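Local atomic coordinates of probable sugar ABC transporter, sugar-binding protein (Streptococcus pneumoniae, PDB entry 2W7Y), a protein that probably serves a sugar ABC transporter as its solute-binding protein, and binds the blood group A-trisaccharide. Residues T151-M159 / I341-S350; R209-T217 / I297-S305. All blocks are in the same frame, centred on the assembly; numbering follows the deposited sequence.

Contact 1: T151-M159 / I341-S350; sequences TVHEQLFTM and IFEKVGANPS. With GAL (beta-D-galactopyranose), chain C; A2G (2-acetamido-2-deoxy-alpha-D-galactopyranose), chain B.
The amide of Asn348 meets Thr158 nearly in its own plane: ND2 gives a hydrogen to OG1 over 2.7 Å, with an N-H...O angle of 156°. Asn348 is directed there by a first torsion that sets CG anti to the backbone N (chi1 -171°), and its amide nitrogen also touches Leu156 CD2. The His153 ring carries the carbonyl carbon of Gln155 over the centre of one face, while galactose O4 lies at its edge, near the ring plane, 3.4 Å from CE1; ND1 bonds to Ser307 O. Phe157 likewise turns an edge to sugar, with O7 of the N-acetylgalactosamine 3.4 Å from CZ. Trp282 stacks edge-to-face with this ring.

Between these groups the two backbones join in a single bridge at Gln155 and Pro349. Leu156 N bonds to Asn348 O at 2.8 Å and Ser350 N to Glu154 O at 3.1 Å. Leu156 lays CD1 against Ser350 CB and CD2 against Pro349 O.

From the same bridge Gln155 extends across Ile341, CG against CG2, and its NE2 lies 3.3 Å from Ala347 CB. NE2 also makes a weak hydrogen bond to galactose O6. That hydroxyl is held a second way, by a water that donates to Leu156 O and accepts from Asn348 N, so backbone from both segments reaches the sugar indirectly.

Val152 shares a backbone hydrogen bond with Ile311, on the edge strand of one sheet, and Met159 bonds to Ile304 in another, so 151-159 runs from one sheet to the other. This is consistent with a hinge segment of a two-lobed solute-binding protein, here lining the glycan pocket.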
ATOM      1  N   THR A 151       6.516   9.253 -10.357  1.00 22.90           N
ATOM      2  CA  THR A 151       5.160   9.014  -9.865  1.00 22.81           C
ATOM      3  C   THR A 151       4.880   9.727  -8.537  1.00 22.74           C
ATOM      4  O   THR A 151       5.762   9.847  -7.680  1.00 22.48           O
ATOM      5  CB  THR A 151       4.846   7.490  -9.758  1.00 22.75           C
ATOM      6  OG1 THR A 151       3.452   7.299  -9.499  1.00 22.99           O
ATOM      7  CG2 THR A 151       5.662   6.822  -8.661  1.00 22.67           C
ATOM      8  N   VAL A 152       3.650  10.219  -8.391  1.00 22.75           N
ATOM      9  CA  VAL A 152       3.210  10.867  -7.155  1.00 22.81           C
ATOM     10  C   VAL A 152       1.860  10.312  -6.706  1.00 22.77           C
ATOM     11  O   VAL A 152       0.853  10.470  -7.395  1.00 22.76           O
ATOM     12  CB  VAL A 152       3.137  12.416  -7.283  1.00 22.86           C
ATOM     13  CG1 VAL A 152       2.541  13.040  -6.022  1.00 22.65           C
ATOM     14  CG2 VAL A 152       4.510  13.013  -7.566  1.00 22.88           C
ATOM     15  N   HIS A 153       1.857   9.664  -5.546  1.00 22.85           N
ATOM     16  CA  HIS A 153       0.645   9.108  -4.962  1.00 22.86           C
ATOM     17  C   HIS A 153      -0.015  10.160  -4.066  1.00 23.10           C
ATOM     18  O   HIS A 153       0.564  10.580  -3.060  1.00 23.38           O
ATOM     19  CB  HIS A 153       1.001   7.838  -4.178  1.00 22.82           C
ATOM     20  CG  HIS A 153      -0.144   6.893  -3.968  1.00 22.68           C
ATOM     21  ND1 HIS A 153      -0.072   5.829  -3.092  1.00 22.54           N
ATOM     22  CD2 HIS A 153      -1.386   6.850  -4.507  1.00 22.81           C
ATOM     23  CE1 HIS A 153      -1.217   5.169  -3.107  1.00 22.46           C
ATOM     24  NE2 HIS A 153      -2.032   5.769  -3.954  1.00 22.82           N
ATOM     25  N   GLU A 154      -1.215  10.603  -4.447  1.00 23.11           N
ATOM     26  CA  GLU A 154      -1.984  11.579  -3.658  1.00 23.28           C
ATOM     27  C   GLU A 154      -2.447  11.059  -2.294  1.00 23.31           C
ATOM     28  O   GLU A 154      -2.777  11.843  -1.406  1.00 23.11           O
ATOM     29  CB  GLU A 154      -3.178  12.148  -4.446  1.00 23.23           C
ATOM     30  CG  GLU A 154      -3.517  11.430  -5.738  1.00 24.11           C
ATOM     31  CD  GLU A 154      -4.666  10.445  -5.642  1.00 24.04           C
ATOM     32  OE1 GLU A 154      -5.019   9.974  -4.540  1.00 23.77           O
ATOM     33  OE2 GLU A 154      -5.219  10.129  -6.716  1.00 25.94           O
ATOM     34  N   GLN A 155      -2.483   9.737  -2.151  1.00 23.42           N
ATOM     35  CA  GLN A 155      -2.768   9.087  -0.881  1.00 23.39           C
ATOM     36  C   GLN A 155      -1.533   8.309  -0.470  1.00 23.34           C
ATOM     37  O   GLN A 155      -1.043   7.483  -1.234  1.00 23.38           O
ATOM     38  CB  GLN A 155      -3.917   8.105  -1.038  1.00 23.57           C
ATOM     39  CG  GLN A 155      -5.256   8.720  -1.324  1.00 23.76           C
ATOM     40  CD  GLN A 155      -6.244   7.705  -1.851  1.00 23.30           C
ATOM     41  OE1 GLN A 155      -6.736   7.844  -2.961  1.00 23.15           O
ATOM     42  NE2 GLN A 155      -6.532   6.673  -1.061  1.00 23.11           N
ATOM     43  N   LEU A 156      -1.034   8.565   0.733  1.00 23.08           N
ATOM     44  CA  LEU A 156       0.161   7.892   1.222  1.00 22.78           C
ATOM     45  C   LEU A 156      -0.091   6.435   1.603  1.00 22.60           C
ATOM     46  O   LEU A 156      -1.140   6.095   2.144  1.00 22.24           O
ATOM     47  CB  LEU A 156       0.746   8.662   2.407  1.00 22.83           C
ATOM     48  CG  LEU A 156       1.918   9.623   2.188  1.00 23.14           C
ATOM     49  CD1 LEU A 156       2.055  10.138   0.751  1.00 22.81           C
ATOM     50  CD2 LEU A 156       1.831  10.769   3.178  1.00 22.91           C
ATOM     51  N   PHE A 157       0.891   5.584   1.313  1.00 22.72           N
ATOM     52  CA  PHE A 157       0.830   4.172   1.663  1.00 22.71           C
ATOM     53  C   PHE A 157       1.203   3.986   3.135  1.00 22.84           C
ATOM     54  O   PHE A 157       2.185   3.317   3.475  1.00 22.69           O
ATOM     55  CB  PHE A 157       1.734   3.340   0.746  1.00 22.56           C
ATOM     56  CG  PHE A 157       1.148   2.006   0.377  1.00 22.70           C
ATOM     57  CD1 PHE A 157       0.379   1.869  -0.774  1.00 22.44           C
ATOM     58  CD2 PHE A 157       1.342   0.894   1.189  1.00 22.13           C
ATOM     59  CE1 PHE A 157      -0.179   0.642  -1.117  1.00 22.78           C
ATOM     60  CE2 PHE A 157       0.789  -0.333   0.849  1.00 22.51           C
ATOM     61  CZ  PHE A 157       0.024  -0.461  -0.302  1.00 22.42           C
ATOM     62  N   THR A 158       0.397   4.600   3.996  1.00 23.10           N
ATOM     63  CA  THR A 158       0.594   4.588   5.437  1.00 23.38           C
ATOM     64  C   THR A 158      -0.121   3.362   5.984  1.00 23.69           C
ATOM     65  O   THR A 158      -1.349   3.273   5.928  1.00 23.62           O
ATOM     66  CB  THR A 158       0.044   5.890   6.066  1.00 23.30           C
ATOM     67  OG1 THR A 158       0.623   7.013   5.394  1.00 23.00           O
ATOM     68  CG2 THR A 158       0.351   5.974   7.568  1.00 22.96           C
HETATM   69  N   MSE A 159       0.654   2.413   6.501  1.00 24.09           N
HETATM   70  CA  MSE A 159       0.106   1.107   6.858  1.00 25.24           C
HETATM   71  C   MSE A 159       0.583   0.505   8.187  1.00 24.05           C
HETATM   72  O   MSE A 159       1.763   0.180   8.354  1.00 23.84           O
HETATM   73  CB  MSE A 159       0.336   0.122   5.708  1.00 24.74           C
HETATM   74  CG  MSE A 159       0.117  -1.330   6.072  1.00 25.82           C
HETATM   75 SE   MSE A 159      -0.111  -2.440   4.504  1.00 30.36          SE
HETATM   76  CE  MSE A 159       1.457  -1.914   3.500  1.00 26.80           C
ATOM     77  N   ILE A 341      -9.520  14.308   0.377  1.00 22.72           N
ATOM     78  CA  ILE A 341      -8.786  13.043   0.502  1.00 22.85           C
ATOM     79  C   ILE A 341      -8.783  12.530   1.945  1.00 22.74           C
ATOM     80  O   ILE A 341      -8.914  11.336   2.164  1.00 22.73           O
ATOM     81  CB  ILE A 341      -7.322  13.130  -0.057  1.00 22.92           C
ATOM     82  CG1 ILE A 341      -7.305  13.402  -1.577  1.00 23.05           C
ATOM     83  CG2 ILE A 341      -6.518  11.876   0.291  1.00 22.97           C
ATOM     84  CD1 ILE A 341      -7.870  12.286  -2.468  1.00 22.69           C
ATOM     85  N   PHE A 342      -8.654  13.425   2.920  1.00 22.80           N
ATOM     86  CA  PHE A 342      -8.709  13.027   4.330  1.00 22.81           C
ATOM     87  C   PHE A 342     -10.131  12.836   4.876  1.00 22.85           C
ATOM     88  O   PHE A 342     -10.408  11.837   5.533  1.00 22.78           O
ATOM     89  CB  PHE A 342      -7.912  13.996   5.219  1.00 22.81           C
ATOM     90  CG  PHE A 342      -7.883  13.598   6.670  1.00 22.75           C
ATOM     91  CD1 PHE A 342      -7.173  12.476   7.085  1.00 22.74           C
ATOM     92  CD2 PHE A 342      -8.580  14.335   7.621  1.00 22.87           C
ATOM     93  CE1 PHE A 342      -7.158  12.099   8.421  1.00 22.83           C
ATOM     94  CE2 PHE A 342      -8.566  13.966   8.960  1.00 22.79           C
ATOM     95  CZ  PHE A 342      -7.857  12.846   9.360  1.00 22.97           C
ATOM     96  N   GLU A 343     -11.023  13.787   4.596  1.00 23.06           N
ATOM     97  CA  GLU A 343     -12.353  13.830   5.226  1.00 23.13           C
ATOM     98  C   GLU A 343     -13.421  12.939   4.577  1.00 23.30           C
ATOM     99  O   GLU A 343     -14.200  12.299   5.283  1.00 23.35           O
ATOM    100  CB  GLU A 343     -12.869  15.271   5.310  1.00 23.07           C
ATOM    101  CG  GLU A 343     -12.074  16.181   6.237  1.00 23.18           C
ATOM    102  CD  GLU A 343     -12.748  17.523   6.463  1.00 23.88           C
ATOM    103  OE1 GLU A 343     -12.641  18.058   7.588  1.00 24.41           O
ATOM    104  OE2 GLU A 343     -13.391  18.048   5.526  1.00 23.85           O
ATOM    105  N   LYS A 344     -13.476  12.927   3.246  1.00 23.37           N
ATOM    106  CA  LYS A 344     -14.468  12.136   2.509  1.00 23.36           C
ATOM    107  C   LYS A 344     -13.912  10.768   2.130  1.00 23.34           C
ATOM    108  O   LYS A 344     -14.521   9.734   2.416  1.00 23.29           O
ATOM    109  CB  LYS A 344     -14.947  12.884   1.262  1.00 23.30           C
ATOM    110  CG  LYS A 344     -16.236  13.665   1.448  1.00 23.54           C
ATOM    111  CD  LYS A 344     -16.016  14.966   2.202  1.00 23.78           C
ATOM    112  CE  LYS A 344     -17.337  15.568   2.656  1.00 23.95           C
ATOM    113  NZ  LYS A 344     -18.046  14.689   3.632  1.00 24.01           N
ATOM    114  N   VAL A 345     -12.765  10.779   1.459  1.00 23.33           N
ATOM    115  CA  VAL A 345     -11.966   9.585   1.265  1.00 23.36           C
ATOM    116  C   VAL A 345     -11.298   9.379   2.614  1.00 23.59           C
ATOM    117  O   VAL A 345     -10.734  10.314   3.173  1.00 23.88           O
ATOM    118  CB  VAL A 345     -10.886   9.808   0.174  1.00 23.35           C
ATOM    119  CG1 VAL A 345     -10.071   8.542  -0.058  1.00 23.00           C
ATOM    120  CG2 VAL A 345     -11.517  10.322  -1.123  1.00 22.80           C
ATOM    121  N   GLY A 346     -11.379   8.185   3.173  1.00 23.55           N
ATOM    122  CA  GLY A 346     -10.785   7.996   4.496  1.00 23.48           C
ATOM    123  C   GLY A 346      -9.329   7.598   4.389  1.00 23.27           C
ATOM    124  O   GLY A 346      -8.949   6.537   4.860  1.00 23.38           O
ATOM    125  N   ALA A 347      -8.518   8.449   3.762  1.00 23.18           N
ATOM    126  CA  ALA A 347      -7.110   8.139   3.512  1.00 23.17           C
ATOM    127  C   ALA A 347      -6.150   9.210   4.033  1.00 23.08           C
ATOM    128  O   ALA A 347      -6.571  10.312   4.391  1.00 23.05           O
ATOM    129  CB  ALA A 347      -6.888   7.895   2.032  1.00 23.18           C
ATOM    130  N   ASN A 348      -4.865   8.862   4.090  1.00 23.11           N
ATOM    131  CA  ASN A 348      -3.807   9.779   4.509  1.00 23.01           C
ATOM    132  C   ASN A 348      -3.324  10.632   3.328  1.00 23.03           C
ATOM    133  O   ASN A 348      -2.752  10.106   2.370  1.00 22.83           O
ATOM    134  CB  ASN A 348      -2.641   9.009   5.145  1.00 22.94           C
ATOM    135  CG  ASN A 348      -1.602   9.927   5.794  1.00 23.06           C
ATOM    136  OD1 ASN A 348      -1.914  11.027   6.251  1.00 22.92           O
ATOM    137  ND2 ASN A 348      -0.364   9.461   5.852  1.00 22.48           N
ATOM    138  N   PRO A 349      -3.555  11.957   3.397  1.00 23.08           N
ATOM    139  CA  PRO A 349      -3.180  12.868   2.319  1.00 23.05           C
ATOM    140  C   PRO A 349      -1.663  13.007   2.174  1.00 23.07           C
ATOM    141  O   PRO A 349      -0.936  12.939   3.170  1.00 23.18           O
ATOM    142  CB  PRO A 349      -3.795  14.199   2.761  1.00 23.12           C
ATOM    143  CG  PRO A 349      -3.878  14.107   4.237  1.00 23.14           C
ATOM    144  CD  PRO A 349      -4.182  12.671   4.526  1.00 22.93           C
ATOM    145  N   SER A 350      -1.198  13.191   0.941  1.00 23.00           N
ATOM    146  CA  SER A 350       0.221  13.426   0.679  1.00 22.91           C
ATOM    147  C   SER A 350       0.606  14.854   1.052  1.00 22.99           C
ATOM    148  O   SER A 350       1.756  15.128   1.399  1.00 22.95           O
ATOM    149  CB  SER A 350       0.565  13.148  -0.788  1.00 22.86           C
ATOM    150  OG  SER A 350      -0.036  14.092  -1.659  1.00 22.49           O
TER
HETATM  151  C1  GAL C   1      -6.427   2.867  -2.507  1.00 16.73           C
HETATM  152  C2  GAL C   1      -5.802   1.543  -2.948  1.00 16.42           C
HETATM  153  C3  GAL C   1      -4.885   0.985  -1.856  1.00 16.01           C
HETATM  154  C4  GAL C   1      -3.920   2.049  -1.320  1.00 15.18           C
HETATM  155  C5  GAL C   1      -4.725   3.289  -0.905  1.00 16.26           C
HETATM  156  C6  GAL C   1      -3.875   4.430  -0.341  1.00 16.08           C
HETATM  157  O1  GAL C   1      -7.032   3.479  -3.623  1.00 20.41           O
HETATM  158  O2  GAL C   1      -6.850   0.635  -3.221  1.00 16.02           O
HETATM  159  O3  GAL C   1      -4.183  -0.135  -2.344  1.00 15.78           O
HETATM  160  O4  GAL C   1      -2.972   2.353  -2.316  1.00 12.44           O
HETATM  161  O5  GAL C   1      -5.458   3.769  -2.017  1.00 16.42           O
HETATM  162  O6  GAL C   1      -4.694   5.263   0.458  1.00 15.93           O
HETATM  163  O5  A2G B   3      -4.761  -1.701  -0.639  1.00 15.14           O
HETATM  164  C1  A2G B   3      -3.803  -1.167  -1.592  1.00 14.61           C
HETATM  165  C2  A2G B   3      -3.133  -2.342  -2.286  1.00 14.31           C
HETATM  166  N2  A2G B   3      -2.177  -1.888  -3.295  1.00 13.82           N
HETATM  167  C3  A2G B   3      -4.195  -3.191  -2.997  1.00 14.75           C
HETATM  168  O3  A2G B   3      -3.573  -4.246  -3.734  1.00 15.05           O
HETATM  169  C4  A2G B   3      -5.213  -3.730  -1.991  1.00 15.13           C
HETATM  170  O4  A2G B   3      -4.575  -4.628  -1.074  1.00 15.66           O
HETATM  171  C5  A2G B   3      -5.821  -2.547  -1.226  1.00 15.36           C
HETATM  172  C6  A2G B   3      -6.789  -3.008  -0.138  1.00 14.71           C
HETATM  173  O6  A2G B   3      -7.215  -1.864   0.604  1.00 15.36           O
HETATM  174  C7  A2G B   3      -0.916  -2.305  -3.309  1.00 13.20           C
HETATM  175  O7  A2G B   3      -0.421  -3.071  -2.481  1.00 12.15           O
HETATM  176  C8  A2G B   3      -0.083  -1.738  -4.455  1.00 13.02           C
HETATM  177  O   HOH W   1      -3.797   6.429   2.824  1.00  8.10           O

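Contact 2: R209-T217 / I297-S305; sequences RLFNTVLGT and IYPAGVAIS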
ATOM      1  N   ARG A 209       3.281  -8.076   4.107  1.00 23.08           N
ATOM      2  CA  ARG A 209       3.327  -7.012   5.110  1.00 23.03           C
ATOM      3  C   ARG A 209       3.989  -7.510   6.392  1.00 23.02           C
ATOM      4  O   ARG A 209       4.604  -6.728   7.125  1.00 22.98           O
ATOM      5  CB  ARG A 209       1.924  -6.465   5.424  1.00 22.93           C
ATOM      6  CG  ARG A 209       0.969  -6.341   4.242  1.00 23.05           C
ATOM      7  CD  ARG A 209       1.481  -5.396   3.159  1.00 23.18           C
ATOM      8  NE  ARG A 209       0.444  -5.098   2.174  1.00 22.81           N
ATOM      9  CZ  ARG A 209       0.655  -4.474   1.020  1.00 22.27           C
ATOM     10  NH1 ARG A 209       1.876  -4.070   0.686  1.00 21.97           N
ATOM     11  NH2 ARG A 209      -0.361  -4.252   0.200  1.00 22.17           N
ATOM     12  N   LEU A 210       3.849  -8.807   6.661  1.00 23.06           N
ATOM     13  CA  LEU A 210       4.563  -9.453   7.765  1.00 22.99           C
ATOM     14  C   LEU A 210       6.055  -9.598   7.467  1.00 23.02           C
ATOM     15  O   LEU A 210       6.883  -9.351   8.342  1.00 23.08           O
ATOM     16  CB  LEU A 210       3.947 -10.814   8.104  1.00 23.07           C
ATOM     17  CG  LEU A 210       2.589 -10.855   8.822  1.00 22.72           C
ATOM     18  CD1 LEU A 210       2.112 -12.291   8.970  1.00 21.87           C
ATOM     19  CD2 LEU A 210       2.651 -10.169  10.181  1.00 22.45           C
ATOM     20  N   PHE A 211       6.387  -9.992   6.237  1.00 23.11           N
ATOM     21  CA  PHE A 211       7.781 -10.075   5.779  1.00 23.17           C
ATOM     22  C   PHE A 211       8.451  -8.696   5.767  1.00 23.22           C
ATOM     23  O   PHE A 211       9.569  -8.541   6.262  1.00 23.21           O
ATOM     24  CB  PHE A 211       7.865 -10.721   4.387  1.00 23.10           C
ATOM     25  CG  PHE A 211       9.260 -10.727   3.791  1.00 23.21           C
ATOM     26  CD1 PHE A 211      10.204 -11.673   4.189  1.00 23.11           C
ATOM     27  CD2 PHE A 211       9.623  -9.788   2.824  1.00 22.91           C
ATOM     28  CE1 PHE A 211      11.497 -11.677   3.636  1.00 23.13           C
ATOM     29  CE2 PHE A 211      10.904  -9.786   2.266  1.00 23.10           C
ATOM     30  CZ  PHE A 211      11.843 -10.731   2.671  1.00 22.98           C
ATOM     31  N   ASN A 212       7.756  -7.716   5.194  1.00 23.10           N
ATOM     32  CA  ASN A 212       8.225  -6.338   5.090  1.00 23.12           C
ATOM     33  C   ASN A 212       8.611  -5.753   6.443  1.00 23.11           C
ATOM     34  O   ASN A 212       9.643  -5.085   6.572  1.00 23.04           O
ATOM     35  CB  ASN A 212       7.120  -5.475   4.471  1.00 23.26           C
ATOM     36  CG  ASN A 212       7.651  -4.293   3.668  1.00 23.27           C
ATOM     37  OD1 ASN A 212       7.042  -3.905   2.677  1.00 23.92           O
ATOM     38  ND2 ASN A 212       8.763  -3.706   4.098  1.00 23.40           N
ATOM     39  N   THR A 213       7.777  -6.018   7.447  1.00 23.08           N
ATOM     40  CA  THR A 213       7.957  -5.434   8.772  1.00 22.98           C
ATOM     41  C   THR A 213       8.919  -6.211   9.670  1.00 23.00           C
ATOM     42  O   THR A 213       9.607  -5.605  10.493  1.00 22.92           O
ATOM     43  CB  THR A 213       6.606  -5.181   9.493  1.00 22.88           C
ATOM     44  OG1 THR A 213       5.807  -6.373   9.490  1.00 23.19           O
ATOM     45  CG2 THR A 213       5.841  -4.072   8.802  1.00 22.64           C
ATOM     46  N   VAL A 214       8.978  -7.534   9.511  1.00 23.09           N
ATOM     47  CA  VAL A 214       9.875  -8.360  10.335  1.00 23.34           C
ATOM     48  C   VAL A 214      11.328  -8.187   9.899  1.00 23.51           C
ATOM     49  O   VAL A 214      12.248  -8.328  10.705  1.00 23.80           O
ATOM     50  CB  VAL A 214       9.448  -9.867  10.400  1.00 23.33           C
ATOM     51  CG1 VAL A 214       9.841 -10.627   9.135  1.00 23.32           C
ATOM     52  CG2 VAL A 214      10.042 -10.540  11.637  1.00 23.23           C
ATOM     53  N   LEU A 215      11.520  -7.865   8.623  1.00 23.63           N
ATOM     54  CA  LEU A 215      12.829  -7.516   8.097  1.00 23.61           C
ATOM     55  C   LEU A 215      13.315  -6.212   8.741  1.00 23.62           C
ATOM     56  O   LEU A 215      14.490  -6.083   9.080  1.00 23.86           O
ATOM     57  CB  LEU A 215      12.767  -7.397   6.569  1.00 23.60           C
ATOM     58  CG  LEU A 215      14.057  -7.429   5.743  1.00 23.63           C
ATOM     59  CD1 LEU A 215      14.781  -8.767   5.857  1.00 23.37           C
ATOM     60  CD2 LEU A 215      13.739  -7.127   4.291  1.00 23.87           C
ATOM     61  N   GLY A 216      12.398  -5.266   8.941  1.00 23.63           N
ATOM     62  CA  GLY A 216      12.713  -3.984   9.576  1.00 23.54           C
ATOM     63  C   GLY A 216      12.957  -4.038  11.079  1.00 23.43           C
ATOM     64  O   GLY A 216      13.000  -3.002  11.743  1.00 23.35           O
ATOM     65  N   THR A 217      13.128  -5.247  11.605  1.00 23.42           N
ATOM     66  CA  THR A 217      13.320  -5.475  13.034  1.00 23.32           C
ATOM     67  C   THR A 217      14.807  -5.397  13.428  1.00 23.28           C
ATOM     68  O   THR A 217      15.144  -5.317  14.614  1.00 23.16           O
ATOM     69  CB  THR A 217      12.669  -6.825  13.465  1.00 23.32           C
ATOM     70  OG1 THR A 217      12.057  -6.688  14.753  1.00 23.65           O
ATOM     71  CG2 THR A 217      13.673  -7.973  13.474  1.00 23.43           C
ATOM     72  N   ILE A 297       0.036  -1.715  15.160  1.00 23.08           N
ATOM     73  CA  ILE A 297       1.163  -1.892  14.240  1.00 23.00           C
ATOM     74  C   ILE A 297       1.842  -3.241  14.480  1.00 22.97           C
ATOM     75  O   ILE A 297       1.375  -4.041  15.294  1.00 23.01           O
ATOM     76  CB  ILE A 297       2.180  -0.701  14.275  1.00 23.04           C
ATOM     77  CG1 ILE A 297       2.712  -0.459  15.695  1.00 23.18           C
ATOM     78  CG2 ILE A 297       1.550   0.566  13.686  1.00 23.00           C
ATOM     79  CD1 ILE A 297       3.905   0.468  15.765  1.00 22.71           C
ATOM     80  N   TYR A 298       2.943  -3.474  13.775  1.00 23.00           N
ATOM     81  CA  TYR A 298       3.606  -4.774  13.736  1.00 23.05           C
ATOM     82  C   TYR A 298       4.602  -4.959  14.886  1.00 23.11           C
ATOM     83  O   TYR A 298       5.039  -3.967  15.476  1.00 23.23           O
ATOM     84  CB  TYR A 298       4.276  -4.959  12.367  1.00 23.03           C
ATOM     85  CG  TYR A 298       3.289  -4.905  11.219  1.00 22.71           C
ATOM     86  CD1 TYR A 298       2.746  -6.072  10.685  1.00 22.59           C
ATOM     87  CD2 TYR A 298       2.877  -3.682  10.687  1.00 22.63           C
ATOM     88  CE1 TYR A 298       1.831  -6.023   9.636  1.00 22.86           C
ATOM     89  CE2 TYR A 298       1.966  -3.620   9.647  1.00 22.69           C
ATOM     90  CZ  TYR A 298       1.444  -4.791   9.126  1.00 23.00           C
ATOM     91  OH  TYR A 298       0.532  -4.727   8.096  1.00 22.89           O
ATOM     92  N   PRO A 299       4.941  -6.228  15.227  1.00 23.16           N
ATOM     93  CA  PRO A 299       5.852  -6.556  16.337  1.00 23.05           C
ATOM     94  C   PRO A 299       7.139  -5.735  16.358  1.00 23.10           C
ATOM     95  O   PRO A 299       7.673  -5.379  15.299  1.00 23.05           O
ATOM     96  CB  PRO A 299       6.176  -8.029  16.099  1.00 22.97           C
ATOM     97  CG  PRO A 299       4.986  -8.562  15.418  1.00 23.00           C
ATOM     98  CD  PRO A 299       4.440  -7.452  14.569  1.00 23.16           C
ATOM     99  N   ALA A 300       7.617  -5.454  17.570  1.00 23.10           N
ATOM    100  CA  ALA A 300       8.784  -4.596  17.818  1.00 23.11           C
ATOM    101  C   ALA A 300       8.571  -3.134  17.395  1.00 23.01           C
ATOM    102  O   ALA A 300       9.531  -2.412  17.121  1.00 23.15           O
ATOM    103  CB  ALA A 300      10.057  -5.192  17.183  1.00 23.11           C
ATOM    104  N   GLY A 301       7.308  -2.706  17.368  1.00 22.87           N
ATOM    105  CA  GLY A 301       6.945  -1.321  17.065  1.00 22.59           C
ATOM    106  C   GLY A 301       7.272  -0.856  15.657  1.00 22.48           C
ATOM    107  O   GLY A 301       7.650   0.296  15.455  1.00 22.19           O
ATOM    108  N   VAL A 302       7.111  -1.751  14.683  1.00 22.61           N
ATOM    109  CA  VAL A 302       7.390  -1.435  13.281  1.00 22.67           C
ATOM    110  C   VAL A 302       6.093  -1.163  12.515  1.00 22.88           C
ATOM    111  O   VAL A 302       5.078  -1.820  12.742  1.00 22.83           O
ATOM    112  CB  VAL A 302       8.219  -2.555  12.587  1.00 22.67           C
ATOM    113  CG1 VAL A 302       8.552  -2.191  11.143  1.00 22.30           C
ATOM    114  CG2 VAL A 302       9.504  -2.829  13.360  1.00 22.53           C
ATOM    115  N   ALA A 303       6.136  -0.172  11.628  1.00 22.99           N
ATOM    116  CA  ALA A 303       5.019   0.133  10.737  1.00 23.01           C
ATOM    117  C   ALA A 303       5.521   0.374   9.320  1.00 23.02           C
ATOM    118  O   ALA A 303       6.713   0.586   9.102  1.00 22.97           O
ATOM    119  CB  ALA A 303       4.235   1.340  11.247  1.00 22.94           C
ATOM    120  N   ILE A 304       4.609   0.318   8.355  1.00 23.13           N
ATOM    121  CA  ILE A 304       4.938   0.613   6.967  1.00 23.11           C
ATOM    122  C   ILE A 304       4.601   2.077   6.673  1.00 23.17           C
ATOM    123  O   ILE A 304       3.488   2.536   6.951  1.00 23.11           O
ATOM    124  CB  ILE A 304       4.212  -0.353   5.981  1.00 23.07           C
ATOM    125  CG1 ILE A 304       4.784  -1.770   6.112  1.00 23.11           C
ATOM    126  CG2 ILE A 304       4.346   0.136   4.537  1.00 22.83           C
ATOM    127  CD1 ILE A 304       3.847  -2.891   5.692  1.00 22.16           C
ATOM    128  N   SER A 305       5.580   2.806   6.141  1.00 23.20           N
ATOM    129  CA  SER A 305       5.367   4.179   5.696  1.00 23.39           C
ATOM    130  C   SER A 305       6.101   4.433   4.395  1.00 23.47           C
ATOM    131  O   SER A 305       7.308   4.703   4.378  1.00 23.57           O
ATOM    132  CB  SER A 305       5.803   5.195   6.752  1.00 23.28           C
ATOM    133  OG  SER A 305       5.338   6.491   6.409  1.00 23.59           O
TER
HETATM  134  O   HOH W   2       9.858  -5.778  13.826  1.00 36.23           O
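Tyr298 and Thr213 pack together where helix 207-215 lies across a mixed beta-sheet, beside a G1 beta bulge in which Gly301 and Val302 both face Tyr298. The axes of helix 209-215 and strand 302-305 approach to 8.0 Å at 114°. Followed outward, Tyr298 first sets CB against Thr213 CB. CG faces both branches of that threonine, CD1 is 3.3 Å from Thr213 OG1, and CD2 meets Thr213 CG2. That methyl, Thr213 CG2, sits over the face of the Tyr298 ring in a CH-pi contact, 3.8 Å from its centroid. Leu210 CD2 reaches the ring edge beside CD1. Farther out, CE1 nears Arg209 O, and at the tip OH touches Arg209 CB at 3.5 Å.

With chi1 at 52°, Thr213 OG1 sits between its own N and carbonyl carbon, where it donates to Arg209 O over 2.7 Å. That oxygen also accepts from Thr213 N, so one carbonyl holds the threonine twice. The methyl is thus left facing Tyr298 and Ile304 CG1, while Val302 CG1 packs against Thr213 O and CB. Near the helix end, a water bonds to Thr217 OG1 at 2.6 Å and donates to Pro299 O at 2.7 Å.

Overall arrangement
Contact 1 and contact 2 have centres about 20 Å apart, yet they meet in one sheet, where strands 157-164 and 302-306 are neighbours. The probable hydrogen bond from Ile304 N to Met159 O, 2.8 Å, joins them. Arg209 extends from the helix of contact 2 toward contact 1: its CD lies 3.5 Å from selenomethionine Met159 CE, and its NH2 is 3.8 Å from Phe157 CZ. NH2 also bonds to O7 of the N-acetylgalactosamine, the oxygen at the Phe157 edge. Contact 1 lines the pocket beside the galactose and, through the Phe157 edge, the acetamido group, while contact 2 supplies one arginine. Along the chain, contact 2 is nested within the loop that contact 1 closes.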